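Local coordinates for protein group 3 allergen SMIPP-S Yv6023A04 (Sarcoptes scabiei type hominis, PDB 3H7O) that has the chymotrypsin-like fold of the peptidase S1 family but, as an inactivated scabies mite paralogue, probably lacks the proteolytic activity of that family, at residues Gly3-Ile8 with Asp136-Asp141; Thr14-Thr19 with Thr60-Asp65; Gly29-Ser34 with Asp191-Val196; His43-Gln48 with Asp89-Glu94; Ala198-Arg203 with Pro208-Lys213. The protein carries 3 engineered substitutions. All coordinates share one frame; numbering follows the deposited sequence.

Contact 1. Residues Gly3-Ile8 with Asp136-Asp141; sequences GEKTDI and DPKDHD
Lys5 lays its aliphatic chain past the carboxylate of Asp141, and OD2 of Asp141 is the atom that receives it: CE of Lys5 is 3.3 Å from that oxygen, and CD follows at 3.6 Å. The charged end fits less closely. NZ of Lys5 stands 3.8 Å from OD2 of Asp141, a long salt bridge, so methylenes rather than the ammonium group make the nearest approach. Extended beyond CG (chi2 -176°), the lysine runs on toward the loop of 136-141. That loop precedes strand 143-150 in the C-terminal beta-barrel half of the chymotrypsin-like fold, and the short strand 4-5 pairs with 143-150 as an edge strand. On the packed side Asp141 has a second partner, its OD1 accepting a hydrogen bond from Asn61 ND2. The outer side lies at the surface: NZ of Lys5 comes 4.3 Å from CD of Lys138, and the two lysine NZ atoms, 5.1 Å apart, probably repel each other.

Contact 2. Residues Thr14-Thr19 with Thr60-Asp65; sequences TVAVRT and TNLWED
Leu62, Arg18 and Ala16 bury the most surface here, where strand 14-19, the first strand of the six-stranded N-terminal beta-barrel of the chymotrypsin-like fold, is covered by the loop joining strands 54-57 and 68-78. Leu62 contributes most. Its CG lies anti to the carbonyl carbon (chi1 -63°), which points the branch at the strand: CD2 of Leu62 reaches CB of Ala16 at 3.7 Å, and CD1 meets the same CB at 4.1 Å. Small and pointing at the loop, Ala16 lets the leucine branch straddle its methyl. Arg18, two residues along and on the same side of the strand, comes at Leu62 from the opposite direction with a chain extended from CG to NE. The guanidinium bears obliquely on the leucine, while its NE donates to Gln56 OE1, a partner on the adjacent strand 54-57 that fixes the polar end. The loop itself is held in shape by Asn61, whose OD1 accepts from the backbone N of Trp63, an Asx turn, and from that of Glu64, the two donors arriving from opposite faces of the amide plane. NH2 of Arg18 ends 3.9 Å from CB of Leu62.

Contact 3. Residues Gly29-Ser34 with Asp191-Val196; sequences GGAILS and DTLVGV
Ala31 and Leu193 mark the nearest backbone approach, their CA atoms 8.2 Å apart, and no hydrogen bond links the two segments, so the contact is made by side chains alone. Leu193 does most of the reaching. Its CG lies opposite the backbone nitrogen across the first torsion (chi1 -168°), and the branch projects at the facing strand: CD2 of Leu193 is 3.8 Å from CB of Ala31, with CD1 at 4.0 Å from the same methyl. Strand 26-32 belongs to the N-terminal barrel and strand 192-197 to the C-terminal sheet, so this is apolar packing across the interface of the two halves of the chymotrypsin-like fold, with Leu39 and Pro186 adding to the cluster. Leu33, two residues on from Ala31, enters at about a right angle to Leu193, setting its CD2 4.0 Å from CD2 of Leu193. Just beyond Leu193, Val194 and Gly195 together face Thr187 in a classic beta bulge on strand 192-197.

Contact 4. Residues His43-Gln48 with Asp89-Glu94; sequences HCVFDQ and DIAILE
His43 and Asp89 meet at the positions where active S1 proteases carry the histidine and aspartate of the catalytic triad, the sequence around His43 matching the family's histidine signature. The firm evidence for their coupling is a backbone bond: N of His43 donates to OD1 of Asp89 over 2.8 Å, with an N-H...O angle of 147° and the oxygen met almost end-on. Asp89 turns CG anti to its own nitrogen (chi1 -161°), which carries the carboxylate across to the start of 43-48. In His43 the first torsion, 73°, sets the imidazole between the backbone nitrogen and the carbonyl carbon, swinging the ring toward Asp89; the detailed placement of its ring atoms is doubtful in the model. Farther along, the contact becomes apolar. Val45, in the weakly bonded helical turn after His43, rests on strand 91-95, and its CG2 touches CB of Ala91 at 3.7 Å. Val76 of strand 68-78 packs against both Val45 and Leu93 in the barrel interior, and the neighbouring Cys44 ties this segment to strand 26-32 through its disulfide with Cys28. Leu93, crossing Val45 at a slant, brings its CD2 to 3.9 Å from CG2 of Val45 and 4.1 Å from CG1 of Val45.

Contact 5. Residues Ala198-Arg203 with Pro208-Lys213; sequences AYFPKR and PEVFTK
The equivalents of 198-203 and strand 209-213 wall the S1 specificity pocket in chymotrypsin-like proteases, and here the two are joined by a backbone bond and a salt bridge. N of Ala198 donates to O of Val210 over 2.8 Å. At the other end Arg203 grips Glu209 end-on: its NH1 reaches OE1 of Glu209 and its NH2 reaches OE2, each at 2.7 Å. The guanidinium and carboxylate planes are 61° apart, and both nitrogens meet their oxygens from above the carboxylate plane. Glu209 is bent at chi2 (-63°), which brings its carboxylate round to the arginine, and OE2 also accepts from Leu178 N. A water bridges the segments, accepting from N of Val210 at 2.9 Å and lying 2.7 Å from O of Ala198 and 2.8 Å from OE1 of Glu209. Phe200 sets its ring edge toward CG1 of Val210. A glycerol, probably from the crystallisation liquor, bonds to NH2 of Arg203. By its place in the fold, the charged pair probably lies at the counterpart of the S1 pocket.

Contacts 1 and 2, centres about 10 Å apart, meet through Asn61, whose ND2 lies 2.8 Å from O of Pro137, and through the stacked rings of His140 and Trp63. Contact 2 continues into contact 3 along neighbouring strands, N of Val15 standing 3.0 Å from O of Gly30, and into contact 4 by packing of Val17 on Val45 and Leu93 inside the N-terminal barrel. Contact 3 bridges to the C-terminal half, where O of Val196 is 2.8 Å from N of Thr212 in contact 5. Contacts 4 and 5, centres about 16 Å apart, bring together the positions of the family's active site: His43 and Asp89 on one side, the probable S1 region on the other. Contact 1 is remote, its centre about 24 Å from that of contact 4.

Contact 1. Residues Gly3-Ile8 with Asp136-Asp141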
# COMPACT_ATOMS: atom_id res chain seq x y z
N GLY A 3 0.84 -14.16 0.54
CA GLY A 3 0.64 -14.50 1.94
C GLY A 3 -0.55 -15.42 2.14
O GLY A 3 -1.11 -15.96 1.18
N GLU A 4 -0.94 -15.60 3.40
CA GLU A 4 -2.06 -16.48 3.75
C GLU A 4 -3.36 -15.69 3.87
O GLU A 4 -3.34 -14.50 4.20
CB GLU A 4 -1.77 -17.21 5.06
CG GLU A 4 -0.58 -18.16 5.00
N LYS A 5 -4.49 -16.36 3.60
CA LYS A 5 -5.83 -15.77 3.75
C LYS A 5 -5.99 -15.13 5.12
O LYS A 5 -5.60 -15.71 6.14
CB LYS A 5 -6.92 -16.83 3.56
CG LYS A 5 -7.01 -17.43 2.16
CD LYS A 5 -8.18 -18.39 2.06
CE LYS A 5 -8.12 -19.20 0.78
NZ LYS A 5 -9.39 -19.96 0.53
N THR A 6 -6.57 -13.94 5.14
CA THR A 6 -6.66 -13.13 6.35
C THR A 6 -7.99 -12.39 6.35
O THR A 6 -8.42 -11.86 5.33
CB THR A 6 -5.48 -12.12 6.41
OG1 THR A 6 -4.24 -12.84 6.36
CG2 THR A 6 -5.52 -11.28 7.68
N ASP A 7 -8.65 -12.36 7.51
CA ASP A 7 -9.88 -11.59 7.66
C ASP A 7 -9.58 -10.09 7.77
O ASP A 7 -8.58 -9.70 8.38
CB ASP A 7 -10.69 -12.06 8.86
CG ASP A 7 -12.13 -11.57 8.83
OD1 ASP A 7 -13.00 -12.32 8.33
OD2 ASP A 7 -12.39 -10.44 9.28
N ILE A 8 -10.44 -9.27 7.18
CA ILE A 8 -10.26 -7.82 7.20
C ILE A 8 -10.16 -7.24 8.62
O ILE A 8 -9.45 -6.26 8.84
CB ILE A 8 -11.33 -7.07 6.33
CG1 ILE A 8 -10.99 -5.58 6.19
CG2 ILE A 8 -12.75 -7.27 6.88
CD1 ILE A 8 -9.67 -5.30 5.46
N ASP A 136 -9.65 -16.34 -11.01
CA ASP A 136 -9.92 -17.14 -9.83
C ASP A 136 -10.35 -16.24 -8.67
O ASP A 136 -9.64 -15.29 -8.33
CB ASP A 136 -8.67 -17.96 -9.45
CG ASP A 136 -8.98 -19.14 -8.54
OD1 ASP A 136 -9.87 -19.04 -7.66
OD2 ASP A 136 -8.32 -20.19 -8.70
N PRO A 137 -11.53 -16.52 -8.07
CA PRO A 137 -12.02 -15.78 -6.90
C PRO A 137 -11.04 -15.78 -5.72
O PRO A 137 -10.91 -14.77 -5.02
CB PRO A 137 -13.30 -16.53 -6.52
CG PRO A 137 -13.78 -17.10 -7.80
CD PRO A 137 -12.55 -17.47 -8.57
N LYS A 138 -10.35 -16.90 -5.51
CA LYS A 138 -9.35 -17.02 -4.44
C LYS A 138 -8.18 -16.05 -4.61
O LYS A 138 -7.59 -15.60 -3.63
CB LYS A 138 -8.84 -18.45 -4.32
CG LYS A 138 -9.89 -19.44 -3.84
CD LYS A 138 -9.33 -20.84 -3.70
CE LYS A 138 -10.44 -21.85 -3.41
NZ LYS A 138 -9.94 -23.25 -3.37
N ASP A 139 -7.85 -15.72 -5.87
CA ASP A 139 -6.83 -14.72 -6.16
C ASP A 139 -7.20 -13.34 -5.63
O ASP A 139 -6.35 -12.47 -5.50
CB ASP A 139 -6.57 -14.61 -7.67
CG ASP A 139 -5.85 -15.82 -8.23
OD1 ASP A 139 -5.23 -16.58 -7.46
OD2 ASP A 139 -5.89 -15.99 -9.47
N HIS A 140 -8.48 -13.16 -5.31
CA HIS A 140 -8.98 -11.87 -4.84
C HIS A 140 -9.20 -11.83 -3.32
O HIS A 140 -9.79 -10.88 -2.81
CB HIS A 140 -10.26 -11.49 -5.60
CG HIS A 140 -10.04 -11.30 -7.07
ND1 HIS A 140 -10.00 -12.36 -7.95
CD2 HIS A 140 -9.81 -10.19 -7.80
CE1 HIS A 140 -9.77 -11.91 -9.17
NE2 HIS A 140 -9.65 -10.59 -9.11
N ASP A 141 -8.71 -12.85 -2.62
CA ASP A 141 -8.74 -12.87 -1.15
C ASP A 141 -7.82 -11.81 -0.57
O ASP A 141 -6.75 -11.53 -1.13
CB ASP A 141 -8.26 -14.23 -0.62
CG ASP A 141 -9.30 -15.32 -0.74
OD1 ASP A 141 -10.52 -15.04 -0.67
OD2 ASP A 141 -8.89 -16.48 -0.89

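Contact 2. Residues Thr14-Thr19 with Thr60-Asp65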
# COMPACT_ATOMS: atom_id res chain seq x y z
N THR A 14 -6.70 -1.81 5.83
CA THR A 14 -6.40 -2.21 4.46
C THR A 14 -7.56 -1.87 3.53
O THR A 14 -8.73 -2.12 3.86
CB THR A 14 -6.09 -3.73 4.36
OG1 THR A 14 -5.13 -4.10 5.36
CG2 THR A 14 -5.54 -4.10 2.98
N VAL A 15 -7.23 -1.29 2.38
CA VAL A 15 -8.22 -1.04 1.34
C VAL A 15 -7.66 -1.44 -0.02
O VAL A 15 -6.45 -1.66 -0.16
CB VAL A 15 -8.70 0.45 1.29
CG1 VAL A 15 -9.22 0.91 2.64
CG2 VAL A 15 -7.60 1.38 0.80
N ALA A 16 -8.55 -1.57 -1.00
CA ALA A 16 -8.16 -1.66 -2.40
C ALA A 16 -8.44 -0.33 -3.07
O ALA A 16 -9.53 0.25 -2.91
CB ALA A 16 -8.93 -2.79 -3.10
N VAL A 17 -7.45 0.16 -3.82
CA VAL A 17 -7.61 1.35 -4.64
C VAL A 17 -7.84 0.92 -6.09
O VAL A 17 -6.95 0.34 -6.72
CB VAL A 17 -6.38 2.29 -4.53
CG1 VAL A 17 -6.53 3.51 -5.45
CG2 VAL A 17 -6.16 2.73 -3.08
N ARG A 18 -9.04 1.19 -6.60
CA ARG A 18 -9.42 0.81 -7.96
C ARG A 18 -9.24 1.97 -8.93
O ARG A 18 -9.75 3.07 -8.69
CB ARG A 18 -10.88 0.34 -8.00
CG ARG A 18 -11.22 -0.79 -7.05
CD ARG A 18 -12.65 -1.28 -7.29
NE ARG A 18 -12.83 -2.66 -6.86
CZ ARG A 18 -12.47 -3.72 -7.57
NH1 ARG A 18 -11.90 -3.58 -8.76
NH2 ARG A 18 -12.69 -4.94 -7.08
N THR A 19 -8.52 1.71 -10.02
CA THR A 19 -8.33 2.70 -11.08
C THR A 19 -8.69 2.09 -12.43
O THR A 19 -8.83 0.87 -12.54
CB THR A 19 -6.88 3.22 -11.12
OG1 THR A 19 -5.98 2.11 -11.21
CG2 THR A 19 -6.56 4.03 -9.86
N THR A 60 -12.82 -8.82 2.69
CA THR A 60 -11.98 -10.00 2.91
C THR A 60 -11.71 -10.71 1.58
O THR A 60 -10.78 -11.50 1.47
CB THR A 60 -12.63 -10.92 3.96
OG1 THR A 60 -12.73 -10.19 5.20
CG2 THR A 60 -11.82 -12.19 4.19
N ASN A 61 -12.54 -10.40 0.58
CA ASN A 61 -12.35 -10.86 -0.79
C ASN A 61 -13.05 -9.86 -1.70
O ASN A 61 -14.25 -9.62 -1.55
CB ASN A 61 -12.90 -12.28 -0.99
CG ASN A 61 -12.71 -12.78 -2.42
OD1 ASN A 61 -13.33 -12.28 -3.36
ND2 ASN A 61 -11.86 -13.79 -2.58
N LEU A 62 -12.30 -9.28 -2.64
CA LEU A 62 -12.81 -8.17 -3.47
C LEU A 62 -14.09 -8.50 -4.24
O LEU A 62 -14.90 -7.61 -4.52
CB LEU A 62 -11.72 -7.66 -4.41
CG LEU A 62 -10.48 -7.03 -3.76
CD1 LEU A 62 -9.56 -6.44 -4.82
CD2 LEU A 62 -10.86 -5.97 -2.73
N TRP A 63 -14.27 -9.78 -4.56
CA TRP A 63 -15.47 -10.26 -5.24
C TRP A 63 -16.52 -10.80 -4.27
O TRP A 63 -17.67 -10.36 -4.28
CB TRP A 63 -15.12 -11.36 -6.25
CG TRP A 63 -14.35 -10.90 -7.46
CD1 TRP A 63 -14.04 -9.62 -7.81
CD2 TRP A 63 -13.84 -11.74 -8.50
NE1 TRP A 63 -13.34 -9.60 -8.99
CE2 TRP A 63 -13.21 -10.89 -9.44
CE3 TRP A 63 -13.84 -13.12 -8.73
CZ2 TRP A 63 -12.59 -11.38 -10.59
CZ3 TRP A 63 -13.22 -13.61 -9.88
CH2 TRP A 63 -12.60 -12.74 -10.79
N GLU A 64 -16.11 -11.75 -3.44
CA GLU A 64 -17.03 -12.56 -2.63
C GLU A 64 -17.48 -11.92 -1.32
O GLU A 64 -18.56 -12.23 -0.82
CB GLU A 64 -16.42 -13.94 -2.36
CG GLU A 64 -16.18 -14.74 -3.63
CD GLU A 64 -15.77 -16.16 -3.36
OE1 GLU A 64 -14.74 -16.37 -2.67
OE2 GLU A 64 -16.46 -17.07 -3.84
N ASP A 65 -16.63 -11.07 -0.75
CA ASP A 65 -17.00 -10.28 0.42
C ASP A 65 -16.62 -8.83 0.12
O ASP A 65 -15.63 -8.33 0.65
CB ASP A 65 -16.31 -10.79 1.69
CG ASP A 65 -16.66 -9.98 2.93
OD1 ASP A 65 -17.87 -9.79 3.20
OD2 ASP A 65 -15.73 -9.51 3.63

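Contact 3. Residues Gly29-Ser34 with Asp191-Val196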
# COMPACT_ATOMS: atom_id res chain seq x y z
N GLY A 29 -3.03 -1.66 -3.44
CA GLY A 29 -3.32 -1.57 -2.01
C GLY A 29 -3.37 -0.13 -1.53
O GLY A 29 -2.89 0.78 -2.21
N GLY A 30 -3.94 0.06 -0.34
CA GLY A 30 -3.98 1.36 0.31
C GLY A 30 -4.22 1.22 1.80
O GLY A 30 -4.61 0.14 2.27
N ALA A 31 -3.99 2.29 2.54
CA ALA A 31 -4.22 2.32 3.99
C ALA A 31 -5.14 3.47 4.39
O ALA A 31 -4.97 4.60 3.93
CB ALA A 31 -2.91 2.43 4.74
N ILE A 32 -6.10 3.18 5.26
CA ILE A 32 -6.97 4.22 5.82
C ILE A 32 -6.15 5.04 6.82
O ILE A 32 -5.61 4.49 7.79
CB ILE A 32 -8.21 3.62 6.52
CG1 ILE A 32 -9.06 2.83 5.53
CG2 ILE A 32 -9.04 4.72 7.19
CD1 ILE A 32 -10.16 1.99 6.19
N LEU A 33 -6.04 6.34 6.57
CA LEU A 33 -5.42 7.27 7.51
C LEU A 33 -6.48 7.93 8.40
O LEU A 33 -6.22 8.28 9.55
CB LEU A 33 -4.62 8.34 6.77
CG LEU A 33 -3.43 7.89 5.92
CD1 LEU A 33 -2.89 9.07 5.12
CD2 LEU A 33 -2.34 7.28 6.79
N SER A 34 -7.67 8.13 7.82
CA SER A 34 -8.86 8.62 8.52
C SER A 34 -10.05 8.44 7.58
O SER A 34 -9.90 7.90 6.48
CB SER A 34 -8.70 10.10 8.91
OG SER A 34 -8.81 10.94 7.77
N ASP A 191 -0.43 -1.83 15.13
CA ASP A 191 -1.36 -1.09 14.29
C ASP A 191 -0.72 0.20 13.74
O ASP A 191 -1.42 1.11 13.29
CB ASP A 191 -2.69 -0.83 15.00
CG ASP A 191 -2.57 0.15 16.16
OD1 ASP A 191 -1.55 0.12 16.88
OD2 ASP A 191 -3.51 0.95 16.35
N THR A 192 0.61 0.25 13.79
CA THR A 192 1.38 1.39 13.29
C THR A 192 1.87 1.14 11.87
O THR A 192 2.59 0.18 11.59
CB THR A 192 2.58 1.72 14.21
OG1 THR A 192 2.11 2.07 15.51
CG2 THR A 192 3.39 2.89 13.66
N LEU A 193 1.46 2.04 10.97
CA LEU A 193 1.82 1.98 9.57
C LEU A 193 3.27 2.40 9.36
O LEU A 193 3.60 3.59 9.44
CB LEU A 193 0.89 2.90 8.78
CG LEU A 193 0.84 2.83 7.26
CD1 LEU A 193 0.36 1.46 6.79
CD2 LEU A 193 -0.09 3.92 6.77
N VAL A 194 4.14 1.43 9.09
CA VAL A 194 5.57 1.71 8.94
C VAL A 194 6.01 1.77 7.48
O VAL A 194 7.01 2.41 7.16
CB VAL A 194 6.45 0.73 9.76
CG1 VAL A 194 6.08 0.79 11.24
CG2 VAL A 194 6.32 -0.70 9.23
N GLY A 195 5.25 1.11 6.61
CA GLY A 195 5.58 1.09 5.19
C GLY A 195 4.38 1.11 4.26
O GLY A 195 3.27 0.75 4.65
N VAL A 196 4.63 1.55 3.03
CA VAL A 196 3.71 1.41 1.92
C VAL A 196 4.48 0.62 0.86
O VAL A 196 5.55 1.06 0.43
CB VAL A 196 3.30 2.79 1.32
CG1 VAL A 196 2.42 2.61 0.09
CG2 VAL A 196 2.57 3.63 2.37

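Contact 4. Residues His43-Gln48 with Asp89-Glu94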
# COMPACT_ATOMS: atom_id res chain seq x y z
N HIS A 43 2.50 5.53 -8.10
CA HIS A 43 2.49 5.10 -9.50
C HIS A 43 1.13 4.58 -10.00
O HIS A 43 0.85 4.62 -11.19
CB HIS A 43 3.66 4.14 -9.84
CG HIS A 43 3.52 2.76 -9.29
ND1 HIS A 43 2.71 1.80 -9.88
CD2 HIS A 43 4.12 2.15 -8.24
CE1 HIS A 43 2.81 0.67 -9.20
NE2 HIS A 43 3.65 0.85 -8.20
N CYS A 44 0.29 4.14 -9.06
CA CYS A 44 -1.07 3.69 -9.36
C CYS A 44 -2.02 4.84 -9.71
O CYS A 44 -2.98 4.64 -10.47
CB CYS A 44 -1.64 2.91 -8.16
SG CYS A 44 -0.63 1.51 -7.57
N VAL A 45 -1.77 6.02 -9.16
CA VAL A 45 -2.76 7.11 -9.19
C VAL A 45 -2.28 8.46 -9.74
O VAL A 45 -3.10 9.33 -10.03
CB VAL A 45 -3.40 7.33 -7.78
CG1 VAL A 45 -4.13 6.08 -7.31
CG2 VAL A 45 -2.36 7.77 -6.74
N PHE A 46 -0.97 8.64 -9.88
CA PHE A 46 -0.40 9.96 -10.21
C PHE A 46 -0.97 10.60 -11.47
O PHE A 46 -1.07 11.83 -11.55
CB PHE A 46 1.14 9.91 -10.26
CG PHE A 46 1.69 9.37 -11.56
CD1 PHE A 46 2.22 10.24 -12.51
CD2 PHE A 46 1.68 8.01 -11.82
CE1 PHE A 46 2.74 9.76 -13.71
CE2 PHE A 46 2.19 7.51 -13.02
CZ PHE A 46 2.72 8.38 -13.96
N ASP A 47 -1.34 9.78 -12.45
CA ASP A 47 -1.85 10.25 -13.74
C ASP A 47 -3.32 9.90 -13.96
O ASP A 47 -3.81 9.93 -15.10
CB ASP A 47 -1.00 9.68 -14.88
CG ASP A 47 -0.96 8.15 -14.88
OD1 ASP A 47 -1.53 7.52 -13.96
OD2 ASP A 47 -0.36 7.58 -15.81
N GLN A 48 -4.03 9.57 -12.89
CA GLN A 48 -5.43 9.17 -12.97
C GLN A 48 -6.33 10.27 -12.44
O GLN A 48 -6.09 10.81 -11.36
CB GLN A 48 -5.68 7.88 -12.19
CG GLN A 48 -4.85 6.68 -12.69
CD GLN A 48 -5.07 6.39 -14.15
OE1 GLN A 48 -6.21 6.20 -14.60
NE2 GLN A 48 -3.99 6.36 -14.92
N ASP A 89 7.35 7.13 -4.16
CA ASP A 89 6.20 6.39 -4.66
C ASP A 89 5.13 6.27 -3.58
O ASP A 89 4.82 5.18 -3.09
CB ASP A 89 6.65 5.02 -5.15
CG ASP A 89 5.64 4.38 -6.08
OD1 ASP A 89 4.57 4.98 -6.35
OD2 ASP A 89 5.92 3.26 -6.55
N ILE A 90 4.56 7.42 -3.23
CA ILE A 90 3.60 7.53 -2.15
C ILE A 90 2.58 8.64 -2.51
O ILE A 90 2.94 9.65 -3.11
CB ILE A 90 4.32 7.81 -0.80
CG1 ILE A 90 3.37 7.64 0.38
CG2 ILE A 90 5.05 9.18 -0.82
CD1 ILE A 90 4.06 7.62 1.74
N ALA A 91 1.32 8.41 -2.17
CA ALA A 91 0.26 9.35 -2.52
C ALA A 91 -0.86 9.31 -1.50
O ALA A 91 -1.15 8.26 -0.92
CB ALA A 91 -0.29 9.05 -3.91
N ILE A 92 -1.49 10.46 -1.29
CA ILE A 92 -2.67 10.55 -0.44
C ILE A 92 -3.89 10.84 -1.30
O ILE A 92 -3.89 11.77 -2.10
CB ILE A 92 -2.50 11.62 0.67
CG1 ILE A 92 -1.33 11.23 1.59
CG2 ILE A 92 -3.79 11.76 1.49
CD1 ILE A 92 -0.86 12.35 2.51
N LEU A 93 -4.92 10.02 -1.13
CA LEU A 93 -6.19 10.24 -1.81
C LEU A 93 -7.15 10.93 -0.87
O LEU A 93 -7.37 10.46 0.25
CB LEU A 93 -6.78 8.90 -2.30
CG LEU A 93 -5.88 8.00 -3.15
CD1 LEU A 93 -6.60 6.71 -3.52
CD2 LEU A 93 -5.37 8.70 -4.41
N GLU A 94 -7.71 12.06 -1.31
CA GLU A 94 -8.71 12.79 -0.53
C GLU A 94 -10.13 12.45 -0.97
O GLU A 94 -10.39 12.32 -2.17
CB GLU A 94 -8.48 14.30 -0.62
CG GLU A 94 -9.49 15.12 0.18
CD GLU A 94 -9.20 16.61 0.14
OE1 GLU A 94 -8.25 17.02 -0.55
OE2 GLU A 94 -9.94 17.36 0.80

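Contact 5. Residues Ala198-Arg203 with Pro208-Lys213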
# COMPACT_ATOMS: atom_id res chain seq x y z
N ALA A 198 6.21 -0.82 -2.25
CA ALA A 198 6.62 -0.41 -3.58
C ALA A 198 6.62 -1.66 -4.44
O ALA A 198 6.59 -2.77 -3.91
CB ALA A 198 8.00 0.23 -3.54
N TYR A 199 6.63 -1.48 -5.76
CA TYR A 199 6.80 -2.61 -6.67
C TYR A 199 7.59 -2.21 -7.91
O TYR A 199 7.24 -1.25 -8.60
CB TYR A 199 5.45 -3.24 -7.06
CG TYR A 199 5.61 -4.51 -7.87
CD1 TYR A 199 5.78 -5.74 -7.25
CD2 TYR A 199 5.61 -4.47 -9.27
CE1 TYR A 199 5.94 -6.91 -7.99
CE2 TYR A 199 5.76 -5.63 -10.02
CZ TYR A 199 5.93 -6.84 -9.38
OH TYR A 199 6.08 -7.98 -10.13
N PHE A 200 8.65 -2.97 -8.18
CA PHE A 200 9.49 -2.76 -9.35
C PHE A 200 9.39 -3.97 -10.28
O PHE A 200 9.95 -5.03 -9.98
CB PHE A 200 10.94 -2.53 -8.93
CG PHE A 200 11.15 -1.24 -8.19
CD1 PHE A 200 11.54 -0.09 -8.88
CD2 PHE A 200 10.96 -1.16 -6.82
CE1 PHE A 200 11.73 1.12 -8.20
CE2 PHE A 200 11.14 0.03 -6.13
CZ PHE A 200 11.53 1.17 -6.83
N PRO A 201 8.66 -3.83 -11.40
CA PRO A 201 8.44 -4.92 -12.36
C PRO A 201 9.73 -5.54 -12.91
O PRO A 201 9.76 -6.73 -13.22
CB PRO A 201 7.64 -4.25 -13.49
CG PRO A 201 7.81 -2.78 -13.28
CD PRO A 201 7.94 -2.61 -11.80
N LYS A 202 10.79 -4.73 -13.02
CA LYS A 202 12.05 -5.20 -13.61
C LYS A 202 13.05 -5.73 -12.58
O LYS A 202 14.20 -6.00 -12.92
CB LYS A 202 12.67 -4.09 -14.47
CG LYS A 202 11.88 -3.80 -15.74
CD LYS A 202 12.40 -2.57 -16.46
CE LYS A 202 11.51 -2.22 -17.66
NZ LYS A 202 10.11 -1.89 -17.26
N ARG A 203 12.60 -5.90 -11.34
CA ARG A 203 13.46 -6.37 -10.26
C ARG A 203 14.06 -7.75 -10.54
O ARG A 203 13.47 -8.55 -11.28
CB ARG A 203 12.70 -6.38 -8.93
CG ARG A 203 11.76 -7.55 -8.74
CD ARG A 203 10.89 -7.33 -7.53
NE ARG A 203 10.45 -8.58 -6.93
CZ ARG A 203 9.50 -8.67 -6.00
NH1 ARG A 203 8.88 -7.58 -5.57
NH2 ARG A 203 9.18 -9.85 -5.51
N PRO A 208 14.48 -8.83 -2.51
CA PRO A 208 13.58 -8.53 -1.40
C PRO A 208 12.48 -7.58 -1.84
O PRO A 208 12.60 -6.94 -2.89
CB PRO A 208 14.49 -7.82 -0.38
CG PRO A 208 15.90 -8.05 -0.84
CD PRO A 208 15.81 -8.21 -2.32
N GLU A 209 11.41 -7.51 -1.06
CA GLU A 209 10.36 -6.53 -1.29
C GLU A 209 10.83 -5.16 -0.80
O GLU A 209 11.60 -5.06 0.16
CB GLU A 209 9.06 -6.94 -0.58
CG GLU A 209 8.52 -8.32 -0.99
CD GLU A 209 8.14 -8.43 -2.47
OE1 GLU A 209 7.83 -7.39 -3.10
OE2 GLU A 209 8.13 -9.56 -3.00
N VAL A 210 10.39 -4.10 -1.48
CA VAL A 210 10.74 -2.74 -1.10
C VAL A 210 9.50 -1.98 -0.65
O VAL A 210 8.43 -2.11 -1.24
CB VAL A 210 11.45 -1.97 -2.26
CG1 VAL A 210 11.78 -0.52 -1.85
CG2 VAL A 210 12.72 -2.70 -2.67
N PHE A 211 9.68 -1.20 0.41
CA PHE A 211 8.59 -0.44 1.02
C PHE A 211 9.02 0.99 1.21
O PHE A 211 10.12 1.26 1.69
CB PHE A 211 8.23 -1.04 2.38
CG PHE A 211 7.78 -2.47 2.31
CD1 PHE A 211 6.44 -2.78 2.13
CD2 PHE A 211 8.71 -3.51 2.39
CE1 PHE A 211 6.02 -4.11 2.03
CE2 PHE A 211 8.30 -4.84 2.30
CZ PHE A 211 6.95 -5.14 2.12
N THR A 212 8.16 1.92 0.81
CA THR A 212 8.37 3.33 1.11
C THR A 212 8.22 3.51 2.61
O THR A 212 7.23 3.08 3.20
CB THR A 212 7.35 4.22 0.36
OG1 THR A 212 7.53 4.06 -1.05
CG2 THR A 212 7.55 5.69 0.72
N LYS A 213 9.23 4.12 3.22
CA LYS A 213 9.29 4.32 4.66
C LYS A 213 8.34 5.45 5.07
O LYS A 213 8.60 6.62 4.79
CB LYS A 213 10.73 4.61 5.06
CG LYS A 213 11.00 4.70 6.56
CD LYS A 213 12.48 4.47 6.88
CE LYS A 213 13.41 5.33 6.03
NZ LYS A 213 14.66 5.70 6.77
O HOH W 1 8.40 -4.68 -3.57